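Local coordinates for protein dihydrodipicolinate synthase (PDB 1XKY) that probably catalyses the condensation of pyruvate with aspartate semialdehyde in the dihydrodipicolinate synthase step of bacterial lysine biosynthesis, at residues A[69-74]-A[86-91]; A[102-107]-A[135-140]; A[154-159]-A[178-183]; A[160-163]-A[167-170]. All coordinates share one frame; numbering follows the deposited sequence.

Interaction 1 (A[69-74]-A[86-91]); sequences ALYRHV and AGTGSN
Tyr-71 lays the face of its ring on the methyl group of Ala-86, joining a helix to the strand that follows it in the TIM barrel. The two belong to the beta-alpha-beta unit made by strand 49-52, helix 64-78 and strand 84-87. This is the tight part of the contact: Ala-86 CB stands over the ring centre, 3.7 Å from the centroid of the Tyr-71 ring and 11° off its normal, a textbook CH-pi arrangement. CB therefore meets all six ring carbons at similar distances, the nearest being CE1 of Tyr-71 at 3.7 Å. The first torsion of Tyr-71 sets CG anti to its carbonyl carbon (chi1 -56°), and from there the long ring reaches off the helix and in over the strand. Val-52, Leu-99 and Ala-103 also pack against this tyrosine, so the ring is wedged between the barrel wall and helix 93-105.

The hydroxyl end is looser. Thr-88 comes obliquely to it with CG2, which lies 3.9 Å from Tyr-71 OH, while the hydroxyl of Thr-88 turns to Thr-100 instead. Gly-87, centre of an inverse gamma turn, offers its carbonyl, and a water mediates. Tyr-71 OH donates to that water over 2.6 Å, and the water in turn donates to Gly-87 O, also over 2.6 Å.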
# COMPACT_ATOMS: atom_id res chain seq x y z
N ALA A 69 36.53 -13.79 -4.21
CA ALA A 69 36.89 -15.06 -4.86
C ALA A 69 35.93 -15.40 -6.01
O ALA A 69 36.35 -15.83 -7.09
CB ALA A 69 36.92 -16.19 -3.85
N LEU A 70 34.64 -15.19 -5.76
CA LEU A 70 33.60 -15.41 -6.76
C LEU A 70 33.76 -14.48 -7.96
O LEU A 70 33.65 -14.94 -9.10
CB LEU A 70 32.21 -15.25 -6.13
CG LEU A 70 31.01 -15.55 -7.03
CD1 LEU A 70 31.02 -17.00 -7.49
CD2 LEU A 70 29.69 -15.22 -6.31
N TYR A 71 34.00 -13.19 -7.70
CA TYR A 71 34.23 -12.23 -8.79
C TYR A 71 35.41 -12.69 -9.64
O TYR A 71 35.34 -12.71 -10.88
CB TYR A 71 34.54 -10.82 -8.28
CG TYR A 71 33.53 -10.17 -7.36
CD1 TYR A 71 32.16 -10.49 -7.41
CD2 TYR A 71 33.94 -9.20 -6.45
CE1 TYR A 71 31.25 -9.87 -6.54
CE2 TYR A 71 33.04 -8.57 -5.59
CZ TYR A 71 31.70 -8.91 -5.64
OH TYR A 71 30.82 -8.29 -4.77
N ARG A 72 36.51 -13.03 -8.96
CA ARG A 72 37.75 -13.40 -9.62
C ARG A 72 37.56 -14.63 -10.52
O ARG A 72 38.02 -14.65 -11.65
CB ARG A 72 38.85 -13.65 -8.58
CG ARG A 72 40.20 -13.98 -9.16
CD ARG A 72 41.16 -14.48 -8.09
NE ARG A 72 41.61 -13.40 -7.22
CZ ARG A 72 41.27 -13.24 -5.94
NH1 ARG A 72 40.45 -14.09 -5.32
NH2 ARG A 72 41.76 -12.21 -5.26
N HIS A 73 36.86 -15.63 -10.00
CA HIS A 73 36.61 -16.84 -10.78
C HIS A 73 35.74 -16.58 -12.01
O HIS A 73 36.02 -17.07 -13.10
CB HIS A 73 35.94 -17.90 -9.92
CG HIS A 73 35.67 -19.18 -10.65
ND1 HIS A 73 36.68 -20.05 -10.99
CD2 HIS A 73 34.53 -19.71 -11.13
CE1 HIS A 73 36.16 -21.09 -11.63
NE2 HIS A 73 34.86 -20.90 -11.73
N VAL A 74 34.68 -15.79 -11.82
CA VAL A 74 33.77 -15.48 -12.91
C VAL A 74 34.49 -14.65 -13.99
O VAL A 74 34.30 -14.88 -15.18
CB VAL A 74 32.49 -14.76 -12.40
CG1 VAL A 74 31.62 -14.33 -13.57
CG2 VAL A 74 31.71 -15.67 -11.45
N ALA A 86 29.89 -6.71 -10.86
CA ALA A 86 29.94 -7.18 -9.48
C ALA A 86 29.00 -6.39 -8.56
O ALA A 86 28.98 -5.16 -8.60
CB ALA A 86 31.36 -7.10 -8.95
N GLY A 87 28.26 -7.09 -7.71
CA GLY A 87 27.31 -6.46 -6.81
C GLY A 87 27.99 -5.96 -5.54
O GLY A 87 27.89 -6.60 -4.49
N THR A 88 28.65 -4.81 -5.63
CA THR A 88 29.53 -4.36 -4.55
C THR A 88 28.86 -3.40 -3.55
O THR A 88 29.39 -3.19 -2.44
CB THR A 88 30.79 -3.68 -5.12
OG1 THR A 88 30.42 -2.55 -5.90
CG2 THR A 88 31.59 -4.65 -5.97
N GLY A 89 27.71 -2.85 -3.92
CA GLY A 89 27.00 -1.90 -3.07
C GLY A 89 26.23 -2.54 -1.94
O GLY A 89 25.49 -3.50 -2.14
N SER A 90 26.42 -2.01 -0.73
CA SER A 90 25.61 -2.38 0.43
C SER A 90 24.93 -1.12 0.99
O SER A 90 24.87 -0.09 0.31
CB SER A 90 26.48 -3.09 1.49
OG SER A 90 27.49 -2.25 2.02
N ASN A 91 24.42 -1.21 2.21
CA ASN A 91 23.83 -0.06 2.90
C ASN A 91 24.82 0.71 3.79
O ASN A 91 24.43 1.57 4.59
CB ASN A 91 22.59 -0.50 3.70
CG ASN A 91 22.91 -1.44 4.86
OD1 ASN A 91 22.02 -1.80 5.64
ND2 ASN A 91 24.18 -1.84 5.00
O HOH W 1 28.50 -9.14 -4.05

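Interaction 2 (A[102-107]-A[135-140]); sequences KATEVG and ESTPLP
Thr-104 OG1 is gripped by three partners. It accepts a hydrogen bond from Thr-137 OG1 at 2.8 Å and another from a water, 3.0 Å from Thr-104 OG1, and it is also bonded to Thr-100 O one turn back in its own helix. The same water donates to Ser-136 O, so the helix and the 135-140 loop are linked both directly and through solvent. Thr-137 OG1 has a second task: Leu-139 N donates to it over 3.2 Å with an N-H...O angle of 164°, closing an ST turn. That turn fixes the hydroxyl, and with OG1 anti to the backbone N (chi1 -171°) it faces Thr-104.

Apolar atoms flank this polar pair. Leu-139 runs past Thr-104 in the opposite direction and brings CD1 to 3.5 Å from Thr-104 OG1, while Thr-104 CG2 looks at Pro-138 CD more loosely, 4.3 Å away.

The contact ties the C-terminal part of helix 93-105 to the loop between helix 123-135 and strand 141-145 of the TIM barrel. From that loop, Leu-139 also packs on Val-108, on the way into strand 110-114, and Thr-137 on Thr-100 of helix 93-105.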
# COMPACT_ATOMS: atom_id res chain seq x y z
N LYS A 102 38.16 -3.75 -4.23
CA LYS A 102 38.53 -5.15 -4.34
C LYS A 102 38.02 -5.79 -5.64
O LYS A 102 38.77 -6.49 -6.32
CB LYS A 102 38.06 -5.94 -3.11
CG LYS A 102 38.90 -5.66 -1.87
CD LYS A 102 38.12 -5.95 -0.60
CE LYS A 102 39.03 -6.15 0.59
NZ LYS A 102 40.08 -5.09 0.68
N ALA A 103 36.76 -5.54 -5.99
CA ALA A 103 36.22 -6.00 -7.27
C ALA A 103 37.00 -5.42 -8.45
O ALA A 103 37.32 -6.13 -9.41
CB ALA A 103 34.75 -5.65 -7.39
N THR A 104 37.33 -4.13 -8.39
CA THR A 104 38.09 -3.48 -9.46
C THR A 104 39.45 -4.17 -9.64
O THR A 104 39.89 -4.41 -10.77
CB THR A 104 38.29 -1.97 -9.17
OG1 THR A 104 37.02 -1.32 -9.11
CG2 THR A 104 39.15 -1.31 -10.24
N GLU A 105 40.09 -4.50 -8.51
CA GLU A 105 41.40 -5.15 -8.51
C GLU A 105 41.42 -6.54 -9.15
O GLU A 105 42.46 -6.94 -9.68
CB GLU A 105 41.92 -5.26 -7.08
CG GLU A 105 42.36 -3.96 -6.45
CD GLU A 105 42.57 -4.08 -4.94
OE1 GLU A 105 42.41 -5.20 -4.40
OE2 GLU A 105 42.91 -3.07 -4.29
N VAL A 106 40.31 -7.27 -9.09
CA VAL A 106 40.26 -8.60 -9.72
C VAL A 106 39.68 -8.60 -11.13
O VAL A 106 39.42 -9.67 -11.69
CB VAL A 106 39.52 -9.66 -8.84
CG1 VAL A 106 40.15 -9.73 -7.46
CG2 VAL A 106 38.02 -9.39 -8.75
N GLY A 107 39.47 -7.42 -11.71
CA GLY A 107 39.20 -7.30 -13.14
C GLY A 107 37.77 -7.36 -13.63
O GLY A 107 37.52 -7.64 -14.81
N GLU A 135 33.01 7.68 -7.42
CA GLU A 135 34.29 8.42 -7.38
C GLU A 135 35.50 7.55 -7.03
O GLU A 135 36.63 7.89 -7.37
CB GLU A 135 34.21 9.55 -6.35
CG GLU A 135 33.59 10.81 -6.89
CD GLU A 135 33.39 11.89 -5.85
OE1 GLU A 135 33.60 11.63 -4.64
OE2 GLU A 135 33.02 13.02 -6.26
N SER A 136 35.25 6.46 -6.33
CA SER A 136 36.29 5.60 -5.82
C SER A 136 36.79 4.60 -6.86
O SER A 136 37.77 3.90 -6.63
CB SER A 136 35.78 4.86 -4.58
OG SER A 136 35.00 3.73 -4.93
N THR A 137 36.11 4.51 -8.01
CA THR A 137 36.47 3.52 -9.03
C THR A 137 36.44 4.12 -10.43
O THR A 137 35.59 4.96 -10.73
CB THR A 137 35.53 2.27 -8.99
OG1 THR A 137 36.05 1.25 -9.85
CG2 THR A 137 34.11 2.61 -9.40
N PRO A 138 37.36 3.68 -11.30
CA PRO A 138 37.29 4.08 -12.71
C PRO A 138 36.24 3.30 -13.49
O PRO A 138 35.91 3.66 -14.63
CB PRO A 138 38.70 3.76 -13.22
CG PRO A 138 39.11 2.60 -12.39
CD PRO A 138 38.53 2.82 -11.04
N LEU A 139 35.71 2.24 -12.89
CA LEU A 139 34.77 1.36 -13.56
C LEU A 139 33.39 1.98 -13.74
O LEU A 139 32.97 2.81 -12.93
CB LEU A 139 34.61 0.05 -12.77
CG LEU A 139 35.80 -0.91 -12.79
CD1 LEU A 139 35.40 -2.19 -12.08
CD2 LEU A 139 36.26 -1.20 -14.20
N PRO A 140 32.69 1.58 -14.81
CA PRO A 140 31.29 1.94 -14.98
C PRO A 140 30.42 1.43 -13.82
O PRO A 140 30.69 0.37 -13.23
CB PRO A 140 30.90 1.24 -16.29
CG PRO A 140 32.16 0.99 -16.99
CD PRO A 140 33.19 0.78 -15.95
O HOH W 2 37.49 0.82 -7.04

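Interaction 3 (A[154-159]-A[178-183]); sequences ISVDTV and VLTMTE
Val-156 projects from the first turn of helix 156-163 against helix 178-187, two neighbouring helices on the outside of the TIM barrel. Along the second helix, Val-178 comes first and serves it internally: its carbonyl O takes both Thr-182 N and Thr-182 OG1, the latter over 2.8 Å, from opposite faces of the carbonyl plane. Val-178 and Leu-179 pack on a neighbouring subunit. Thr-180 is the first to meet Val-156, presenting CB to the methyl CG2 of Val-156 at 4.1 Å; its hydroxyl is bonded to Asp-177 O. Met-181 starts away from Val-156 and its side chain touches Asp-173 of strand 168-173. Thr-182 OG1 is also hydrogen-bonded to His-244 of that neighbouring subunit.

Glu-183 gives the larger share on this helix. Its chain leaves with CG anti to the backbone N (chi1 -163°), stays extended, and crosses Val-156 at about a right angle. Aliphatic carbons and carboxylate alike rest on the methyls: Val-156 CG1 is 3.7 Å from Glu-183 CG and 3.6 Å from Glu-183 OE2. Asp-157 brings a second carboxylate near, which probably disfavours direct approach of the two acids. One water spans them, donating to Asp-157 OD1 at 2.7 Å and to Glu-183 OE2 at 2.6 Å.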
# COMPACT_ATOMS: atom_id res chain seq x y z
N ILE A 154 15.03 5.31 -5.43
CA ILE A 154 15.77 6.37 -6.12
C ILE A 154 14.86 7.16 -7.05
O ILE A 154 14.50 6.69 -8.13
CB ILE A 154 16.95 5.78 -6.91
CG1 ILE A 154 17.55 4.58 -6.16
CG2 ILE A 154 18.01 6.84 -7.15
CD1 ILE A 154 18.80 4.02 -6.80
N SER A 155 14.48 8.36 -6.63
CA SER A 155 13.60 9.21 -7.42
C SER A 155 14.17 9.46 -8.81
O SER A 155 15.38 9.36 -9.02
CB SER A 155 13.36 10.54 -6.70
OG SER A 155 14.46 11.42 -6.87
N VAL A 156 13.30 9.79 -9.75
CA VAL A 156 13.73 10.15 -11.10
C VAL A 156 14.79 11.24 -11.05
O VAL A 156 15.83 11.12 -11.70
CB VAL A 156 12.53 10.60 -11.98
CG1 VAL A 156 13.02 11.21 -13.30
CG2 VAL A 156 11.55 9.44 -12.23
N ASP A 157 14.53 12.29 -10.27
CA ASP A 157 15.46 13.41 -10.12
C ASP A 157 16.84 12.97 -9.63
O ASP A 157 17.87 13.41 -10.16
CB ASP A 157 14.88 14.46 -9.16
CG ASP A 157 13.75 15.28 -9.79
OD1 ASP A 157 13.47 15.15 -11.02
OD2 ASP A 157 13.14 16.09 -9.04
N THR A 158 16.87 12.10 -8.63
CA THR A 158 18.13 11.60 -8.10
C THR A 158 18.90 10.79 -9.15
O THR A 158 20.12 10.92 -9.28
CB THR A 158 17.90 10.78 -6.83
OG1 THR A 158 17.29 11.62 -5.85
CG2 THR A 158 19.22 10.20 -6.28
N VAL A 159 18.17 9.98 -9.93
CA VAL A 159 18.79 9.18 -10.99
C VAL A 159 19.37 10.07 -12.07
O VAL A 159 20.48 9.83 -12.54
CB VAL A 159 17.81 8.16 -11.62
CG1 VAL A 159 18.47 7.43 -12.80
CG2 VAL A 159 17.36 7.16 -10.58
N VAL A 178 6.76 1.44 -15.36
CA VAL A 178 7.33 1.80 -16.66
C VAL A 178 7.18 3.29 -16.97
O VAL A 178 7.83 3.81 -17.88
CB VAL A 178 6.79 0.92 -17.83
CG1 VAL A 178 7.03 -0.57 -17.53
CG2 VAL A 178 5.32 1.19 -18.12
N LEU A 179 6.35 3.99 -16.18
CA LEU A 179 6.20 5.45 -16.34
C LEU A 179 7.29 6.28 -15.65
O LEU A 179 7.68 7.33 -16.16
CB LEU A 179 4.80 5.89 -15.92
CG LEU A 179 3.65 5.29 -16.76
CD1 LEU A 179 2.33 5.94 -16.41
CD2 LEU A 179 3.91 5.40 -18.26
N THR A 180 7.81 5.82 -14.51
CA THR A 180 9.04 6.42 -13.97
C THR A 180 10.24 6.07 -14.88
O THR A 180 11.09 6.92 -15.14
CB THR A 180 9.33 5.99 -12.51
OG1 THR A 180 9.28 4.56 -12.40
CG2 THR A 180 8.32 6.61 -11.55
N MET A 181 10.29 4.83 -15.37
CA MET A 181 11.31 4.46 -16.38
C MET A 181 11.26 5.42 -17.57
O MET A 181 12.29 5.93 -18.00
CB MET A 181 11.10 3.03 -16.87
CG MET A 181 11.35 1.93 -15.85
SD MET A 181 11.19 0.32 -16.65
CE MET A 181 10.83 -0.75 -15.26
N THR A 182 10.05 5.68 -18.09
CA THR A 182 9.85 6.60 -19.22
C THR A 182 10.53 7.94 -18.96
O THR A 182 11.22 8.47 -19.82
CB THR A 182 8.34 6.88 -19.50
OG1 THR A 182 7.71 5.70 -20.00
CG2 THR A 182 8.17 8.01 -20.50
N GLU A 183 10.33 8.47 -17.76
CA GLU A 183 10.85 9.78 -17.40
C GLU A 183 12.38 9.78 -17.28
O GLU A 183 13.04 10.74 -17.70
CB GLU A 183 10.22 10.24 -16.09
CG GLU A 183 10.36 11.72 -15.82
CD GLU A 183 9.71 12.13 -14.51
OE1 GLU A 183 8.78 11.42 -14.07
OE2 GLU A 183 10.12 13.16 -13.93
O HOH W 3 10.98 14.20 -11.67

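Interaction 4 (A[160-163]-A[167-170]); sequences VRLS and NIVA. With K (potassium ion), chain F.
Metal coordination joins Ser-163 to Ile-168: both carbonyl oxygens bind one potassium ion, Ser-163 O and Ile-168 O each at 2.7 Å. Two waters bind the same ion, at 2.6 Å and 2.9 Å from the potassium, and the carbonyls of Ile-165 and Glu-166, in the short link between the segments, complete its shell. The ion thus draws the C-terminal end of the helix, the link and the start of the strand round itself with backbone oxygens, and the partial negative charge at a helix end should suit a cation there.

Apolar contact comes from Leu-162 and Ile-168. The side chain of Ile-168 starts toward the helix, and with CG1 anti to the carbonyl carbon (chi1 -55°) and the chain then extended, CD1 reaches Leu-162 CD2 at 3.9 Å, the two side chains crossing obliquely. Closer still is the backbone: Leu-162 O sits 3.5 Å from Ile-168 CB, with the isoleucine's branches spread about it.

One hydrogen bond stays within the helix. Ser-163 OG donates to Val-160 O at 2.6 Å, meeting the carbonyl at 127° and tilted 16° from its plane, so the serine contributes its hydroxyl to the helix and its carbonyl to the metal.

The contact closes the short link from helix 156-163 into barrel strand 168-173; Leu-162 and Ile-168 both pack on Leu-143 of strand 141-145, and helix 123-135 touches them through Phe-130 and Ala-134.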
# COMPACT_ATOMS: atom_id res chain seq x y z
N VAL A 160 18.63 11.11 -12.44
CA VAL A 160 19.10 12.07 -13.43
C VAL A 160 20.38 12.75 -12.94
O VAL A 160 21.36 12.82 -13.68
CB VAL A 160 18.02 13.13 -13.79
CG1 VAL A 160 18.61 14.23 -14.69
CG2 VAL A 160 16.82 12.49 -14.48
N ARG A 161 20.38 13.26 -11.71
CA ARG A 161 21.59 13.88 -11.15
C ARG A 161 22.78 12.91 -11.18
O ARG A 161 23.88 13.27 -11.58
CB ARG A 161 21.37 14.34 -9.71
CG ARG A 161 20.37 15.47 -9.53
CD ARG A 161 20.12 15.71 -8.05
NE ARG A 161 21.31 16.20 -7.37
CZ ARG A 161 21.50 16.15 -6.05
NH1 ARG A 161 20.59 15.62 -5.25
NH2 ARG A 161 22.62 16.63 -5.52
N LEU A 162 22.54 11.67 -10.75
CA LEU A 162 23.59 10.65 -10.74
C LEU A 162 24.10 10.32 -12.16
O LEU A 162 25.30 10.11 -12.35
CB LEU A 162 23.13 9.39 -10.00
CG LEU A 162 23.02 9.58 -8.48
CD1 LEU A 162 22.32 8.40 -7.83
CD2 LEU A 162 24.39 9.80 -7.85
N SER A 163 23.20 10.34 -13.14
CA SER A 163 23.56 10.08 -14.54
C SER A 163 24.55 11.11 -15.10
O SER A 163 25.24 10.83 -16.09
CB SER A 163 22.32 10.03 -15.44
OG SER A 163 21.86 11.33 -15.76
N ASN A 167 31.00 8.09 -14.78
CA ASN A 167 31.00 6.61 -14.79
C ASN A 167 29.71 5.93 -14.30
O ASN A 167 29.67 4.71 -14.18
CB ASN A 167 32.23 6.06 -14.05
CG ASN A 167 32.24 6.41 -12.58
OD1 ASN A 167 31.74 7.47 -12.19
ND2 ASN A 167 32.83 5.54 -11.77
N ILE A 168 28.66 6.71 -14.01
CA ILE A 168 27.34 6.13 -13.71
C ILE A 168 26.55 6.09 -15.02
O ILE A 168 26.06 7.13 -15.50
CB ILE A 168 26.58 6.90 -12.60
CG1 ILE A 168 27.45 6.99 -11.33
CG2 ILE A 168 25.25 6.20 -12.30
CD1 ILE A 168 26.80 7.68 -10.14
N VAL A 169 26.45 4.89 -15.59
CA VAL A 169 26.06 4.72 -16.99
C VAL A 169 24.72 4.02 -17.23
O VAL A 169 24.21 4.01 -18.36
CB VAL A 169 27.17 3.96 -17.79
CG1 VAL A 169 28.49 4.71 -17.71
CG2 VAL A 169 27.36 2.51 -17.30
N ALA A 170 24.14 3.44 -16.18
CA ALA A 170 22.91 2.67 -16.33
C ALA A 170 22.19 2.48 -15.00
O ALA A 170 22.76 2.73 -13.93
CB ALA A 170 23.21 1.31 -16.96
K K F . 27.09 9.14 -17.01
O HOH W 4 25.92 7.63 -19.23
O HOH W 5 28.12 11.19 -18.29

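All four contacts lie in one TIM barrel and follow its beta-alpha order, from helix 64-78 round to helix 178-187. Interactions 1 and 2 have centres 11 Å apart and touch through helix 93-105, where Ala-103 packs on Tyr-71 and Thr-88. Interaction 2 meets interaction 4, about 16 Å away between centres, through a probable hydrogen bond from Asn-167 ND2 to Leu-139 O, 3.0 Å. Interactions 3 and 4 share helix 156-163, with 4 nested inside the loop that 3 closes and their centres 12 Å apart. Interactions 1 and 3 stand about 26 Å apart between centres, without touching. Together they join successive helices and strands along part of the barrel wall, and interaction 4 holds a potassium ion between helix and strand.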